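Local coordinates for protein transcriptional regulator, IclR family (Alicyclobacillus acidocaldarius subsp. acidocaldarius, PDB 5TJJ) that probably binds DNA through an N-terminal helix-turn-helix domain and regulates transcription, at residues G39-K42 with T43-L46. Residues are numbered along the deposited sequence; the frame is centred on the assembly and turned at random.
Sequences GVNK and TTCL
N41 is the N-cap of helix 42-54, and its side chain makes the capping bond to T44. The carboxamide oxygen OD1 of N41 accepts from the backbone N of T44 at 2.8 Å. The bond is nearly straight, 173° at the hydrogen, and the donor lies in the plane of the amide. With CG opposite the backbone N of N41 (chi1 160°), the amide swings toward the start of the helix and OD1 meets the N-H of T44. The hydroxyl OG1 of T44 gives OD1 of N41 a second bond, 3.0 Å long. It comes from above the amide plane, 37° out of it, so the two donors reach OD1 from different directions. Together they hold the amide's rotation. An alanine in place of T44 has no hydroxyl for OD1 of N41, and the amide, held by the one remaining bond, would probably be freer to turn.

Backbone bonds continue the cap into the helix. C45 N donates to N41 O at 3.2 Å, and L46 N to K42 O at 3.0 Å. The side chain of K42 packs on A35 of helix 31-38, and its NZ hydrogen-bonds to OG1 of T32.

This is the turn of the helix-turn-helix in the IclR DNA-binding domain. Helix 31-38 ends in a Schellman motif, with G39 at positive phi as its C-prime residue. V40 and N41 then lead into helix 42-54, which by its place in the motif is probably the recognition helix.

The apolar contacts lie around V40. The methyl CG1 of V40 packs on CB of T44 at 3.8 Å, the two side chains crossing at about a right angle. CG1 of V40 lies 4.2 Å from SG of C45. V40 and T44 both also touch L13 of helix 9-21, while C45 packs on L31 and A35 of helix 31-38. L46 packs on Y6 of the second subunit.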
ATOM      1  N   GLY A  39      -7.773 -24.520   1.557  1.00 55.73           N
ATOM      2  CA  GLY A  39      -7.703 -25.909   1.108  1.00 57.56           C
ATOM      3  C   GLY A  39      -6.281 -26.454   1.120  1.00 56.29           C
ATOM      4  O   GLY A  39      -5.899 -27.218   0.227  1.00 56.94           O
ATOM      5  N   VAL A  40      -5.509 -26.070   2.137  1.00 54.28           N
ATOM      6  CA  VAL A  40      -4.145 -26.533   2.311  1.00 55.40           C
ATOM      7  C   VAL A  40      -4.035 -27.265   3.642  1.00 58.59           C
ATOM      8  O   VAL A  40      -4.772 -26.991   4.587  1.00 59.48           O
ATOM      9  CB  VAL A  40      -3.153 -25.357   2.242  1.00 53.53           C
ATOM     10  CG1 VAL A  40      -1.722 -25.771   2.632  1.00 53.04           C
ATOM     11  CG2 VAL A  40      -3.181 -24.779   0.826  1.00 53.32           C
ATOM     12  N   ASN A  41      -3.137 -28.238   3.678  1.00 60.80           N
ATOM     13  CA  ASN A  41      -2.809 -28.972   4.888  1.00 62.58           C
ATOM     14  C   ASN A  41      -2.382 -28.006   6.022  1.00 59.11           C
ATOM     15  O   ASN A  41      -1.536 -27.136   5.803  1.00 54.40           O
ATOM     16  CB  ASN A  41      -1.709 -29.970   4.523  1.00 66.23           C
ATOM     17  CG  ASN A  41      -0.943 -30.452   5.708  1.00 69.82           C
ATOM     18  OD1 ASN A  41      -0.051 -29.759   6.199  1.00 69.22           O
ATOM     19  ND2 ASN A  41      -1.272 -31.643   6.176  1.00 74.87           N
ATOM     20  N   LYS A  42      -2.968 -28.175   7.216  1.00 59.66           N
ATOM     21  CA  LYS A  42      -2.722 -27.270   8.371  1.00 58.43           C
ATOM     22  C   LYS A  42      -1.255 -27.128   8.786  1.00 56.67           C
ATOM     23  O   LYS A  42      -0.835 -26.048   9.159  1.00 53.26           O
ATOM     24  CB  LYS A  42      -3.527 -27.698   9.610  1.00 62.14           C
ATOM     25  CG  LYS A  42      -4.960 -27.214   9.593  1.00 63.27           C
ATOM     26  CD  LYS A  42      -5.822 -27.903  10.648  1.00 68.53           C
ATOM     27  CE  LYS A  42      -5.672 -27.231  12.004  1.00 70.36           C
ATOM     28  NZ  LYS A  42      -6.452 -27.923  13.077  1.00 74.90           N
ATOM     29  N   THR A  43      -0.501 -28.223   8.762  1.00 57.75           N
ATOM     30  CA  THR A  43       0.921 -28.165   9.068  1.00 57.59           C
ATOM     31  C   THR A  43       1.677 -27.274   8.092  1.00 54.54           C
ATOM     32  O   THR A  43       2.421 -26.412   8.506  1.00 53.85           O
ATOM     33  CB  THR A  43       1.534 -29.576   9.085  1.00 60.45           C
ATOM     34  OG1 THR A  43       0.909 -30.322  10.125  1.00 62.59           O
ATOM     35  CG2 THR A  43       3.052 -29.538   9.330  1.00 61.22           C
ATOM     36  N   THR A  44       1.467 -27.477   6.799  1.00 55.14           N
ATOM     37  CA  THR A  44       2.035 -26.609   5.754  1.00 52.73           C
ATOM     38  C   THR A  44       1.781 -25.142   6.073  1.00 50.61           C
ATOM     39  O   THR A  44       2.705 -24.331   6.039  1.00 50.68           O
ATOM     40  CB  THR A  44       1.465 -26.989   4.362  1.00 52.84           C
ATOM     41  OG1 THR A  44       1.631 -28.395   4.163  1.00 54.71           O
ATOM     42  CG2 THR A  44       2.174 -26.272   3.252  1.00 51.06           C
ATOM     43  N   CYS A  45       0.537 -24.821   6.423  1.00 51.49           N
ATOM     44  CA  CYS A  45       0.158 -23.468   6.857  1.00 51.24           C
ATOM     45  C   CYS A  45       0.873 -22.929   8.073  1.00 48.60           C
ATOM     46  O   CYS A  45       1.161 -21.740   8.137  1.00 46.11           O
ATOM     47  CB  CYS A  45      -1.315 -23.418   7.227  1.00 55.75           C
ATOM     48  SG  CYS A  45      -2.357 -23.091   5.831  1.00 63.68           S
ATOM     49  N   LEU A  46       1.072 -23.782   9.067  1.00 48.57           N
ATOM     50  CA  LEU A  46       1.688 -23.339  10.305  1.00 50.33           C
ATOM     51  C   LEU A  46       3.096 -22.838  10.018  1.00 48.96           C
ATOM     52  O   LEU A  46       3.450 -21.734  10.421  1.00 46.75           O
ATOM     53  CB  LEU A  46       1.694 -24.444  11.390  1.00 53.49           C
ATOM     54  CG  LEU A  46       2.045 -23.953  12.806  1.00 56.51           C
ATOM     55  CD1 LEU A  46       1.201 -22.726  13.208  1.00 54.95           C
ATOM     56  CD2 LEU A  46       1.945 -25.045  13.864  1.00 60.10           C
TER